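Pyocin-S2 (PDB 4QKO) kills sensitive bacteria as a bacteriocin by breaking down chromosomal DNA, here represented by its C-terminal HNH nuclease domain bound to the immunity protein. Local coordinates at residues Asn20-Ala25 with Ile96-His101; Ser35-Lys40 with Pro64-Gln69; Lys47-Phe52 with Gly116-Val121; Pro84-Ser89 with Val121-His126. All coordinates share one frame; numbering follows the deposited sequence. Where two conformers were deposited one is given.

Contact 1 of 4, residues Asn20-Ala25 with Ile96-His101; sequences NWLGAA and IKIEIH. With MG (magnesium ion), chain O.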
loop_
_atom_site.group_PDB
_atom_site.type_symbol
_atom_site.label_atom_id
_atom_site.label_comp_id
_atom_site.label_asym_id
_atom_site.label_seq_id
_atom_site.Cartn_x
_atom_site.Cartn_y
_atom_site.Cartn_z
ATOM N N ASN B 20 4.403 -12.995 8.753
ATOM C CA ASN B 20 3.461 -12.472 7.749
ATOM C C ASN B 20 2.418 -11.597 8.448
ATOM O O ASN B 20 1.226 -11.938 8.568
ATOM C CB ASN B 20 2.826 -13.657 7.032
ATOM C CG ASN B 20 1.820 -13.247 5.991
ATOM O OD1 ASN B 20 1.883 -12.146 5.471
ATOM N ND2 ASN B 20 0.856 -14.129 5.708
ATOM N N TRP B 21 2.868 -10.456 8.992
ATOM C CA TRP B 21 2.014 -9.603 9.796
ATOM C C TRP B 21 0.681 -9.262 9.188
ATOM O O TRP B 21 -0.391 -9.480 9.804
ATOM C CB TRP B 21 2.818 -8.355 10.187
ATOM C CG TRP B 21 2.073 -7.237 10.766
ATOM C CD1 TRP B 21 1.190 -7.292 11.788
ATOM C CD2 TRP B 21 2.160 -5.867 10.371
ATOM N NE1 TRP B 21 0.683 -6.054 12.019
ATOM C CE2 TRP B 21 1.260 -5.151 11.185
ATOM C CE3 TRP B 21 2.913 -5.167 9.398
ATOM C CZ2 TRP B 21 1.063 -3.762 11.063
ATOM C CZ3 TRP B 21 2.751 -3.791 9.309
ATOM C CH2 TRP B 21 1.834 -3.098 10.117
ATOM N N LEU B 22 0.721 -8.747 7.976
ATOM C CA LEU B 22 -0.463 -8.259 7.274
ATOM C C LEU B 22 -1.354 -9.366 6.695
ATOM O O LEU B 22 -2.483 -9.095 6.301
ATOM C CB LEU B 22 -0.129 -7.194 6.211
ATOM C CG LEU B 22 0.366 -5.894 6.869
ATOM C CD1 LEU B 22 0.591 -4.829 5.832
ATOM C CD2 LEU B 22 -0.480 -5.325 8.005
ATOM N N GLY B 23 -0.913 -10.591 6.796
ATOM C CA GLY B 23 -1.813 -11.763 6.527
ATOM C C GLY B 23 -3.044 -11.697 7.417
ATOM O O GLY B 23 -4.147 -12.062 6.977
ATOM N N ALA B 24 -2.896 -11.203 8.659
ATOM C CA ALA B 24 -4.043 -11.032 9.576
ATOM C C ALA B 24 -5.008 -9.876 9.232
ATOM O O ALA B 24 -6.091 -9.757 9.835
ATOM C CB ALA B 24 -3.572 -10.914 11.052
ATOM N N ALA B 25 -4.605 -8.970 8.332
ATOM C CA ALA B 25 -5.385 -7.821 8.025
ATOM C C ALA B 25 -6.664 -8.120 7.257
ATOM O O ALA B 25 -7.600 -7.271 7.201
ATOM C CB ALA B 25 -4.542 -6.805 7.241
ATOM N N ILE B 96 -7.722 0.889 -1.961
ATOM C CA ILE B 96 -6.726 -0.021 -2.402
ATOM C C ILE B 96 -5.501 -0.100 -1.456
ATOM O O ILE B 96 -4.581 -0.774 -1.761
ATOM C CB ILE B 96 -6.332 0.236 -3.917
ATOM C CG1 ILE B 96 -5.692 1.605 -4.114
ATOM C CG2 ILE B 96 -7.601 0.179 -4.780
ATOM C CD1 ILE B 96 -5.111 1.796 -5.500
ATOM N N LYS B 97 -5.569 0.530 -0.286
ATOM C CA LYS B 97 -4.467 0.570 0.680
ATOM C C LYS B 97 -4.913 0.044 2.045
ATOM O O LYS B 97 -6.116 0.044 2.366
ATOM C CB LYS B 97 -3.926 1.988 0.804
ATOM C CG LYS B 97 -2.984 2.229 -0.329
ATOM C CD LYS B 97 -2.644 3.658 -0.440
ATOM C CE LYS B 97 -1.451 3.836 -1.357
ATOM N NZ LYS B 97 -0.440 4.621 -0.623
ATOM N N ILE B 98 -3.961 -0.478 2.791
ATOM C CA ILE B 98 -4.168 -0.844 4.170
ATOM C C ILE B 98 -4.689 0.390 4.949
ATOM O O ILE B 98 -4.165 1.563 4.824
ATOM C CB ILE B 98 -2.889 -1.349 4.830
ATOM C CG1 ILE B 98 -2.407 -2.745 4.319
ATOM C CG2 ILE B 98 -3.049 -1.440 6.316
ATOM C CD1 ILE B 98 -3.286 -3.933 4.719
ATOM N N GLU B 99 -5.694 0.127 5.776
ATOM C CA GLU B 99 -6.306 1.143 6.631
ATOM C C GLU B 99 -6.119 0.816 8.105
ATOM O O GLU B 99 -6.133 -0.314 8.497
ATOM C CB GLU B 99 -7.810 1.317 6.314
ATOM C CG GLU B 99 -8.053 1.744 4.857
ATOM C CD GLU B 99 -9.525 1.621 4.372
ATOM O OE1 GLU B 99 -10.398 1.199 5.161
ATOM O OE2 GLU B 99 -9.812 1.930 3.183
ATOM N N ILE B 100 -5.999 1.850 8.939
ATOM C CA ILE B 100 -5.931 1.693 10.395
ATOM C C ILE B 100 -7.261 2.111 11.007
ATOM O O ILE B 100 -7.697 3.252 10.765
ATOM C CB ILE B 100 -4.781 2.552 10.926
ATOM C CG1 ILE B 100 -3.482 1.941 10.431
ATOM C CG2 ILE B 100 -4.729 2.574 12.444
ATOM C CD1 ILE B 100 -2.251 2.763 10.696
ATOM N N HIS B 101 -7.901 1.160 11.713
ATOM C CA HIS B 101 -9.285 1.233 12.311
ATOM C C HIS B 101 -9.099 1.219 13.837
ATOM O O HIS B 101 -8.143 0.603 14.337
ATOM C CB HIS B 101 -10.106 0.003 11.785
ATOM C CG HIS B 101 -11.195 -0.596 12.688
ATOM N ND1 HIS B 101 -12.553 -0.362 12.503
ATOM C CD2 HIS B 101 -11.132 -1.565 13.643
ATOM C CE1 HIS B 101 -13.256 -1.075 13.372
ATOM N NE2 HIS B 101 -12.418 -1.822 14.068
HETATM MG MG MG O . -12.810 1.410 11.243
HETATM O O HOH W 1 -12.182 3.009 12.484
#

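Contact 2 of 4, residues Ser35-Lys40 with Pro64-Gln69; sequences SQIADK and PELSKQ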
loop_
_atom_site.group_PDB
_atom_site.type_symbol
_atom_site.label_atom_id
_atom_site.label_comp_id
_atom_site.label_asym_id
_atom_site.label_seq_id
_atom_site.Cartn_x
_atom_site.Cartn_y
_atom_site.Cartn_z
ATOM N N SER B 35 4.516 -4.928 18.371
ATOM C CA SER B 35 5.139 -4.371 19.572
ATOM C C SER B 35 6.299 -3.429 19.258
ATOM O O SER B 35 6.417 -2.377 19.917
ATOM C CB SER B 35 5.571 -5.468 20.548
ATOM O OG SER B 35 6.365 -6.513 19.967
ATOM N N GLN B 36 7.130 -3.759 18.265
ATOM C CA GLN B 36 8.300 -2.871 17.925
ATOM C C GLN B 36 7.873 -1.522 17.443
ATOM O O GLN B 36 8.631 -0.545 17.538
ATOM C CB GLN B 36 9.182 -3.245 16.680
ATOM C CG GLN B 36 9.541 -4.569 16.292
ATOM C CD GLN B 36 8.453 -5.416 15.691
ATOM O OE1 GLN B 36 7.488 -5.775 16.376
ATOM N NE2 GLN B 36 8.765 -5.959 14.560
ATOM N N ILE B 37 6.724 -1.473 16.783
ATOM C CA ILE B 37 6.226 -0.206 16.238
ATOM C C ILE B 37 5.567 0.632 17.328
ATOM O O ILE B 37 5.853 1.809 17.449
ATOM C CB ILE B 37 5.259 -0.450 15.044
ATOM C CG1 ILE B 37 5.951 -1.295 13.989
ATOM C CG2 ILE B 37 4.726 0.888 14.511
ATOM C CD1 ILE B 37 7.307 -0.791 13.427
ATOM N N ALA B 38 4.757 -0.015 18.175
ATOM C CA ALA B 38 4.251 0.625 19.375
ATOM C C ALA B 38 5.371 1.202 20.237
ATOM O O ALA B 38 5.246 2.318 20.712
ATOM C CB ALA B 38 3.448 -0.312 20.207
ATOM N N ASP B 39 6.457 0.462 20.382
ATOM C CA ASP B 39 7.630 0.941 21.090
ATOM C C ASP B 39 8.242 2.147 20.413
ATOM O O ASP B 39 8.543 3.164 21.054
ATOM C CB ASP B 39 8.733 -0.112 21.134
ATOM C CG ASP B 39 8.454 -1.328 22.058
ATOM O OD1 ASP B 39 7.556 -1.256 22.939
ATOM O OD2 ASP B 39 9.159 -2.384 21.855
ATOM N N LYS B 40 8.514 2.038 19.113
ATOM C CA LYS B 40 9.189 3.122 18.382
ATOM C C LYS B 40 8.402 4.440 18.496
ATOM O O LYS B 40 8.971 5.542 18.591
ATOM C CB LYS B 40 9.407 2.667 16.947
ATOM C CG LYS B 40 10.064 3.622 16.002
ATOM C CD LYS B 40 11.479 4.002 16.402
ATOM C CE LYS B 40 12.465 2.830 16.372
ATOM N NZ LYS B 40 13.882 3.322 16.589
ATOM N N PRO B 64 13.866 -3.507 10.943
ATOM C CA PRO B 64 14.600 -4.619 10.320
ATOM C C PRO B 64 13.781 -5.882 10.096
ATOM O O PRO B 64 13.997 -6.561 9.098
ATOM C CB PRO B 64 15.786 -4.890 11.285
ATOM C CG PRO B 64 15.898 -3.670 12.109
ATOM C CD PRO B 64 14.630 -2.856 12.035
ATOM N N GLU B 65 12.859 -6.211 10.975
ATOM C CA GLU B 65 12.103 -7.444 10.768
ATOM C C GLU B 65 10.909 -7.295 9.818
ATOM O O GLU B 65 10.713 -8.116 8.879
ATOM C CB GLU B 65 11.712 -8.083 12.110
ATOM C CG GLU B 65 12.914 -8.700 12.851
ATOM C CD GLU B 65 13.698 -9.714 11.984
ATOM O OE1 GLU B 65 13.082 -10.612 11.328
ATOM O OE2 GLU B 65 14.953 -9.611 11.941
ATOM N N LEU B 66 10.074 -6.300 10.066
ATOM C CA LEU B 66 8.882 -6.090 9.261
ATOM C C LEU B 66 9.214 -5.678 7.861
ATOM O O LEU B 66 8.505 -6.034 6.950
ATOM C CB LEU B 66 8.018 -4.993 9.882
ATOM C CG LEU B 66 7.406 -5.346 11.232
ATOM C CD1 LEU B 66 6.913 -4.097 11.977
ATOM C CD2 LEU B 66 6.279 -6.376 11.019
ATOM N N SER B 67 10.280 -4.926 7.646
ATOM C CA SER B 67 10.572 -4.495 6.265
ATOM C C SER B 67 10.901 -5.649 5.332
ATOM O O SER B 67 10.683 -5.527 4.156
ATOM C CB SER B 67 11.702 -3.442 6.237
ATOM O OG SER B 67 12.889 -4.051 6.628
ATOM N N LYS B 68 11.311 -6.783 5.854
ATOM C CA LYS B 68 11.481 -7.989 5.021
ATOM C C LYS B 68 10.180 -8.538 4.388
ATOM O O LYS B 68 10.235 -9.324 3.422
ATOM C CB LYS B 68 12.179 -9.120 5.827
ATOM C CG LYS B 68 13.442 -8.626 6.501
ATOM C CD LYS B 68 14.393 -9.694 6.991
ATOM C CE LYS B 68 13.831 -10.534 8.121
ATOM N NZ LYS B 68 14.933 -11.107 8.962
ATOM N N GLN B 69 9.018 -8.114 4.893
ATOM C CA GLN B 69 7.742 -8.628 4.452
ATOM C C GLN B 69 7.151 -7.811 3.333
ATOM O O GLN B 69 5.980 -8.025 2.969
ATOM C CB GLN B 69 6.746 -8.703 5.632
ATOM C CG GLN B 69 7.326 -9.467 6.842
ATOM C CD GLN B 69 6.360 -9.625 8.032
ATOM O OE1 GLN B 69 5.181 -9.433 7.926
ATOM N NE2 GLN B 69 6.885 -10.034 9.141
#

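Contact 3 of 4, residues Lys47-Phe52 with Gly116-Val121; sequences KNWRDF and GNLVAV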
loop_
_atom_site.group_PDB
_atom_site.type_symbol
_atom_site.label_atom_id
_atom_site.label_comp_id
_atom_site.label_asym_id
_atom_site.label_seq_id
_atom_site.Cartn_x
_atom_site.Cartn_y
_atom_site.Cartn_z
ATOM N N LYS B 47 0.038 15.960 15.498
ATOM C CA LYS B 47 -0.919 17.092 15.376
ATOM C C LYS B 47 -2.296 16.646 14.855
ATOM O O LYS B 47 -3.322 17.238 15.203
ATOM C CB LYS B 47 -0.345 18.279 14.567
ATOM C CG LYS B 47 0.279 17.991 13.225
ATOM C CD LYS B 47 0.677 19.292 12.530
ATOM C CE LYS B 47 -0.495 19.981 11.825
ATOM N NZ LYS B 47 -0.322 21.466 11.734
ATOM N N ASN B 48 -2.333 15.565 14.093
ATOM C CA ASN B 48 -3.532 15.135 13.449
ATOM C C ASN B 48 -3.310 13.711 12.971
ATOM O O ASN B 48 -2.202 13.219 13.046
ATOM C CB ASN B 48 -3.827 16.009 12.228
ATOM C CG ASN B 48 -2.618 16.167 11.302
ATOM O OD1 ASN B 48 -1.891 15.223 11.022
ATOM N ND2 ASN B 48 -2.387 17.400 10.840
ATOM N N TRP B 49 -4.358 13.070 12.471
ATOM C CA TRP B 49 -4.270 11.651 12.078
ATOM C C TRP B 49 -3.290 11.383 10.910
ATOM O O TRP B 49 -2.622 10.374 10.916
ATOM C CB TRP B 49 -5.646 11.101 11.720
ATOM C CG TRP B 49 -5.576 9.615 11.425
ATOM C CD1 TRP B 49 -5.540 9.023 10.206
ATOM C CD2 TRP B 49 -5.494 8.562 12.388
ATOM N NE1 TRP B 49 -5.452 7.693 10.343
ATOM C CE2 TRP B 49 -5.449 7.367 11.677
ATOM C CE3 TRP B 49 -5.499 8.520 13.795
ATOM C CZ2 TRP B 49 -5.367 6.117 12.311
ATOM C CZ3 TRP B 49 -5.446 7.298 14.433
ATOM C CH2 TRP B 49 -5.385 6.093 13.692
ATOM N N ARG B 50 -3.225 12.267 9.914
ATOM C CA ARG B 50 -2.306 12.050 8.798
ATOM C C ARG B 50 -0.842 12.090 9.232
ATOM O O ARG B 50 -0.018 11.340 8.722
ATOM C CB ARG B 50 -2.545 13.073 7.700
ATOM C CG ARG B 50 -3.699 12.738 6.772
ATOM C CD ARG B 50 -3.270 11.985 5.512
ATOM N NE ARG B 50 -3.870 10.660 5.490
ATOM C CZ ARG B 50 -4.922 10.314 6.219
ATOM N NH1 ARG B 50 -5.527 11.202 6.993
ATOM N NH2 ARG B 50 -5.394 9.090 6.142
ATOM N N ASP B 51 -0.521 12.955 10.190
ATOM C CA ASP B 51 0.777 12.944 10.801
ATOM C C ASP B 51 1.102 11.548 11.454
ATOM O O ASP B 51 2.208 11.016 11.293
ATOM C CB ASP B 51 0.751 14.091 11.821
ATOM C CG ASP B 51 2.047 14.336 12.474
ATOM O OD1 ASP B 51 3.062 13.805 12.002
ATOM O OD2 ASP B 51 2.053 15.120 13.483
ATOM N N PHE B 52 0.190 11.000 12.246
ATOM C CA PHE B 52 0.383 9.713 12.842
ATOM C C PHE B 52 0.615 8.618 11.787
ATOM O O PHE B 52 1.522 7.835 11.911
ATOM C CB PHE B 52 -0.822 9.333 13.644
ATOM C CG PHE B 52 -0.888 7.882 13.993
ATOM C CD1 PHE B 52 -0.020 7.333 14.882
ATOM C CD2 PHE B 52 -1.867 7.079 13.442
ATOM C CE1 PHE B 52 -0.102 6.022 15.207
ATOM C CE2 PHE B 52 -1.941 5.747 13.729
ATOM C CZ PHE B 52 -1.065 5.211 14.611
ATOM N N GLY B 116 -3.081 -0.285 21.690
ATOM C CA GLY B 116 -4.019 -1.394 21.966
ATOM C C GLY B 116 -5.419 -1.185 21.346
ATOM O O GLY B 116 -6.219 -2.128 21.362
ATOM N N ASN B 117 -5.714 -0.002 20.790
ATOM C CA ASN B 117 -6.990 0.256 20.206
ATOM C C ASN B 117 -6.922 0.188 18.673
ATOM O O ASN B 117 -7.900 0.501 18.056
ATOM C CB ASN B 117 -7.486 1.676 20.516
ATOM C CG ASN B 117 -9.016 1.825 20.376
ATOM O OD1 ASN B 117 -9.752 0.853 20.410
ATOM N ND2 ASN B 117 -9.477 3.048 20.175
ATOM N N LEU B 118 -5.730 0.026 18.112
ATOM C CA LEU B 118 -5.580 0.062 16.656
ATOM C C LEU B 118 -5.390 -1.299 16.015
ATOM O O LEU B 118 -4.737 -2.175 16.545
ATOM C CB LEU B 118 -4.418 0.934 16.337
ATOM C CG LEU B 118 -4.500 2.325 16.909
ATOM C CD1 LEU B 118 -3.276 3.029 16.470
ATOM C CD2 LEU B 118 -5.725 3.059 16.456
ATOM N N VAL B 119 -6.005 -1.451 14.860
ATOM C CA VAL B 119 -5.723 -2.588 13.957
ATOM C C VAL B 119 -5.484 -2.133 12.497
ATOM O O VAL B 119 -6.026 -1.137 12.044
ATOM C CB VAL B 119 -6.846 -3.636 13.945
ATOM C CG1 VAL B 119 -6.793 -4.526 15.171
ATOM C CG2 VAL B 119 -8.198 -2.996 13.860
ATOM N N ALA B 120 -4.706 -2.914 11.729
ATOM C CA ALA B 120 -4.500 -2.664 10.332
ATOM C C ALA B 120 -5.426 -3.669 9.671
ATOM O O ALA B 120 -5.335 -4.866 9.975
ATOM C CB ALA B 120 -3.065 -2.915 9.898
ATOM N N VAL B 121 -6.262 -3.142 8.776
ATOM C CA VAL B 121 -7.211 -3.962 7.993
ATOM C C VAL B 121 -7.173 -3.674 6.516
ATOM O O VAL B 121 -6.938 -2.552 6.092
ATOM C CB VAL B 121 -8.644 -3.767 8.457
ATOM C CG1 VAL B 121 -8.816 -4.523 9.772
ATOM C CG2 VAL B 121 -8.973 -2.316 8.681
#

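Contact 4 of 4, residues Pro84-Ser89 with Val121-His126; sequences PYVRES and VTPKRH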
loop_
_atom_site.group_PDB
_atom_site.type_symbol
_atom_site.label_atom_id
_atom_site.label_comp_id
_atom_site.label_asym_id
_atom_site.label_seq_id
_atom_site.Cartn_x
_atom_site.Cartn_y
_atom_site.Cartn_z
ATOM N N PRO B 84 0.869 0.739 2.424
ATOM C CA PRO B 84 1.037 -0.135 1.307
ATOM C C PRO B 84 -0.270 -0.391 0.611
ATOM O O PRO B 84 -1.351 -0.369 1.219
ATOM C CB PRO B 84 1.542 -1.424 1.920
ATOM C CG PRO B 84 1.154 -1.358 3.367
ATOM C CD PRO B 84 1.019 0.070 3.724
ATOM N N TYR B 85 -0.136 -0.706 -0.666
ATOM C CA TYR B 85 -1.274 -1.234 -1.431
ATOM C C TYR B 85 -1.603 -2.688 -1.017
ATOM O O TYR B 85 -0.696 -3.471 -0.682
ATOM C CB TYR B 85 -0.974 -1.198 -2.969
ATOM C CG TYR B 85 -0.891 0.220 -3.526
ATOM C CD1 TYR B 85 0.323 0.950 -3.455
ATOM C CD2 TYR B 85 -1.958 0.836 -4.033
ATOM C CE1 TYR B 85 0.419 2.234 -3.958
ATOM C CE2 TYR B 85 -1.886 2.100 -4.572
ATOM C CZ TYR B 85 -0.695 2.821 -4.499
ATOM O OH TYR B 85 -0.603 4.118 -4.997
ATOM N N VAL B 86 -2.907 -3.016 -0.914
ATOM C CA VAL B 86 -3.306 -4.392 -0.673
ATOM C C VAL B 86 -3.345 -5.206 -1.973
ATOM O O VAL B 86 -3.253 -4.700 -3.107
ATOM C CB VAL B 86 -4.637 -4.537 0.100
ATOM C CG1 VAL B 86 -4.525 -3.768 1.406
ATOM C CG2 VAL B 86 -5.801 -3.987 -0.726
ATOM N N ARG B 87 -3.418 -6.477 -1.781
ATOM C CA ARG B 87 -3.612 -7.420 -2.886
ATOM C C ARG B 87 -4.898 -7.102 -3.590
ATOM O O ARG B 87 -5.862 -6.639 -2.975
ATOM C CB ARG B 87 -3.637 -8.849 -2.378
ATOM C CG ARG B 87 -2.288 -9.377 -1.946
ATOM C CD ARG B 87 -2.472 -10.675 -1.170
ATOM N NE ARG B 87 -1.162 -11.201 -0.755
ATOM C CZ ARG B 87 -0.337 -11.871 -1.546
ATOM N NH1 ARG B 87 -0.658 -12.211 -2.796
ATOM N NH2 ARG B 87 0.851 -12.228 -1.067
ATOM N N GLU B 88 -4.927 -7.346 -4.893
ATOM C CA GLU B 88 -6.103 -7.126 -5.687
ATOM C C GLU B 88 -7.329 -7.773 -5.058
ATOM O O GLU B 88 -8.394 -7.157 -5.051
ATOM C CB GLU B 88 -5.863 -7.659 -7.114
ATOM C CG GLU B 88 -5.033 -6.669 -7.960
ATOM C CD GLU B 88 -5.883 -5.587 -8.639
ATOM O OE1 GLU B 88 -7.113 -5.804 -8.822
ATOM O OE2 GLU B 88 -5.346 -4.512 -9.004
ATOM N N SER B 89 -7.154 -8.957 -4.485
ATOM C CA SER B 89 -8.301 -9.692 -3.844
ATOM C C SER B 89 -8.900 -9.014 -2.630
ATOM O O SER B 89 -9.993 -9.396 -2.131
ATOM C CB SER B 89 -7.888 -11.155 -3.578
ATOM O OG SER B 89 -6.827 -11.244 -2.661
ATOM N N VAL B 121 -6.262 -3.142 8.776
ATOM C CA VAL B 121 -7.211 -3.962 7.993
ATOM C C VAL B 121 -7.173 -3.674 6.516
ATOM O O VAL B 121 -6.938 -2.552 6.092
ATOM C CB VAL B 121 -8.644 -3.767 8.457
ATOM C CG1 VAL B 121 -8.816 -4.523 9.772
ATOM C CG2 VAL B 121 -8.973 -2.316 8.681
ATOM N N THR B 122 -7.513 -4.684 5.732
ATOM C CA THR B 122 -7.733 -4.401 4.325
ATOM C C THR B 122 -9.103 -3.770 4.155
ATOM O O THR B 122 -9.981 -3.961 5.008
ATOM C CB THR B 122 -7.703 -5.666 3.479
ATOM O OG1 THR B 122 -8.843 -6.482 3.783
ATOM C CG2 THR B 122 -6.461 -6.445 3.694
ATOM N N PRO B 123 -9.319 -3.056 3.028
ATOM C CA PRO B 123 -10.646 -2.526 2.673
ATOM C C PRO B 123 -11.747 -3.603 2.620
ATOM O O PRO B 123 -12.852 -3.438 3.201
ATOM C CB PRO B 123 -10.388 -1.877 1.311
ATOM C CG PRO B 123 -8.979 -1.381 1.500
ATOM C CD PRO B 123 -8.281 -2.562 2.100
ATOM N N LYS B 124 -11.453 -4.721 2.013
ATOM C CA LYS B 124 -12.484 -5.726 1.874
ATOM C C LYS B 124 -12.888 -6.177 3.278
ATOM O O LYS B 124 -14.073 -6.343 3.558
ATOM C CB LYS B 124 -12.040 -6.892 1.039
ATOM C CG LYS B 124 -12.810 -8.210 1.248
ATOM C CD LYS B 124 -12.177 -9.314 0.368
ATOM C CE LYS B 124 -12.795 -10.721 0.532
ATOM N NZ LYS B 124 -12.829 -11.246 1.957
ATOM N N ARG B 125 -11.922 -6.364 4.162
ATOM C CA ARG B 125 -12.270 -6.878 5.474
ATOM C C ARG B 125 -13.014 -5.806 6.275
ATOM O O ARG B 125 -14.022 -6.118 6.964
ATOM C CB ARG B 125 -11.042 -7.448 6.198
ATOM C CG ARG B 125 -11.299 -8.085 7.547
ATOM C CD ARG B 125 -12.241 -9.288 7.501
ATOM N NE ARG B 125 -12.654 -9.625 8.860
ATOM C CZ ARG B 125 -13.756 -10.296 9.184
ATOM N NH1 ARG B 125 -14.597 -10.769 8.258
ATOM N NH2 ARG B 125 -14.030 -10.522 10.459
ATOM N N HIS B 126 -12.609 -4.549 6.164
ATOM C CA HIS B 126 -13.339 -3.504 6.865
ATOM C C HIS B 126 -14.805 -3.430 6.482
ATOM O O HIS B 126 -15.695 -3.351 7.324
ATOM C CB HIS B 126 -12.696 -2.139 6.603
ATOM C CG HIS B 126 -13.289 -1.025 7.423
ATOM N ND1 HIS B 126 -14.346 -0.243 6.980
ATOM C CD2 HIS B 126 -12.959 -0.559 8.658
ATOM C CE1 HIS B 126 -14.615 0.673 7.889
ATOM N NE2 HIS B 126 -13.803 0.493 8.924
#

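Contact 1 of 4, residues Asn20-Ala25 with Ile96-His101
Leu22 and Ile98 meet because each places its gamma carbon anti to the carbonyl carbon, beside the backbone N: CG of Leu22 at chi1 -68°, CG1 of Ile98 at chi1 -70°. These torsions send the two side chains toward each other, tip to tip, and bring Leu22 CD1 to 4.0 Å from Ile98 CG1. The second torsion of Ile98, -69°, folds its end back so that CD1 touches two partners, Leu22 CD1 at 4.1 Å and Ala25 CB at 4.0 Å. A short 3-10 turn presents Leu22 and Ala25 together: the bond from Ala25 N to Leu22 O, 2.9 Å, closes the turn and leaves both side chains directed at the isoleucine. The other branch of Leu22 is used differently, since CD2 sits 3.4 Å above the plane of the Trp21 ring, over its centre. The contact is thus purely apolar, without a hydrogen bond between the segments, and ties the 3-10 turn to the residues leading into strand 99-102 of the His-Me finger nuclease domain. Three residues along from Ile98, His101 ND1 binds the magnesium ion at 2.2 Å, with a water and His126 as further ligands. Around this patch, Leu22 and Ile98 both rest on Ala120 of strand 118-121, Ile98 also reaches Trp57 of helix 49-62, and strand 99-102 pairs with strand 118-121 through backbone bonds of Glu99 and His101.

Contact 2 of 4, residues Ser35-Lys40 with Pro64-Gln69
The first turn of helix 35-41 packs here against the connection between helix 49-62 and helix 72-78, on a part of the nuclease domain away from the metal site. Leu66 of that connection does most of the touching, through CD1, which lies 3.6 Å from Ile37 CG1 and equally close to Ile37 CD1. The isoleucine leaves its helix to one side and comes to the leucine through its longer branch, with chi1 at -55°, and the two side chains cross obliquely. Gln36 and Leu66 come at each other from opposite directions. The glutamine chain is bent at chi2, 73°, which points NE2 at the leucine, 3.6 Å from Leu66 CG. That nitrogen is hydrogen-bonded to Asp63 OD2, an oxygen that also accepts from the backbone N of Leu66. Beside this, Lys68 NZ makes a salt bridge of 3.0 Å with Glu65 OE1, meeting the carboxylate on its syn side but 27° out of its plane. Chemically, the contact is an apolar touch bordered by polar groups: the side chain of Leu66 also packs on Val17, Trp21 and Pro34, while the amide of Gln36 can end against a hydrocarbon side chain probably because Asp63 takes up an N-H, the same carboxylate oxygen thereby tying the helix to the connection.

Contact 3 of 4, residues Lys47-Phe52 with Gly116-Val121
Leu118 directs its two methyl groups at two different aromatic rings, packing the N-terminal turn of helix 49-62 onto strand 118-121 of the antiparallel sheet in this His-Me finger nuclease domain. Phe52 and the leucine come from opposite directions, and CD1 takes up an oblique position against the ring, 3.6 Å from Phe52 CZ. Toward Trp49 the geometry changes: the side chains slide past each other in opposite senses, and CD2 lies at the edge of the indole, near its plane, 4.1 Å from Trp49 CH2. Both aromatic residues hold CG anti to the backbone N, at chi1 -175° for Trp49 and 164° for Phe52, and the two rings thereby lie together on the sheet side of the helix. They also touch one another, since Phe52 CD2 stands 3.6 Å above the indole plane, offset toward its rim. Around them, Ile100 and His102 of strand 99-102 meet Trp49, while Phe46 packs edge-to-face with Phe52. Trp49, Phe52 and Leu118 are all buried, and no hydrogen bond spans the two segments. The helix start that presents the rings is fixed on its far side by polar bonds. Lys47 N donates to Asp51 OD2 at 3.0 Å, and Asn48 serves as the N-cap, its OD1 accepting from Asp51 N at 2.8 Å with the C=O...N angle at 172°, almost straight.

Contact 4 of 4, residues Pro84-Ser89 with Val121-His126
Val86 forms the close-packed end of this contact, placing both methyl groups against the start of helix 123-130. CG1 and CG2 each lie 4.0 Å from Pro123 CD, the valine reaching toward the CD corner of the proline ring, and CG1 is also 4.0 Å from Thr122 CG2. The threonine divides its branches between two tasks. With chi1 at 68°, its methyl is turned to Val86 while OG1 caps the helix, accepting from Arg125 N at 3.1 Å with an N-H...O angle of 157°; the same hydroxyl is hydrogen-bonded to Glu90 OE1. At the other end the contact opens toward solvent. There the exposed Ser89 offers its backbone O, 3.3 Å from Lys124 CD, so the lysine meets it through a methylene while its NZ pairs with Glu128 in a salt bridge. His126, on the first turn of the helix, belongs to the magnesium site and stacks its ring with that of His130. Residues 84-89 run between this helix and the immunity protein, whose Lys42 forms a salt bridge with Glu88, and backbone bonds join Val86 to Ile96 and Pro84 to Ile98, just ahead of strand 99-102.

The four contacts show how a small domain can be built from chain-distant patches, of which contacts 1 and 4 include metal ligands. Contacts 1 and 4 are closest, with centres about 6 Å apart; contact 3 lies about 13 Å from contact 1 centre to centre, and joins it through neighbouring strands 99-102 and 118-121. Val121 belongs to both contacts 3 and 4, where strand 118-121 passes into helix 123-130. These elements carry His101 and His126 to the magnesium ion, consistent with the metal-binding HNH motif. Contact 2 stands apart, about 20 Å centre to centre from contact 4; it closes first along the chain, between the segments of contact 1, and meets contact 1 through Trp21.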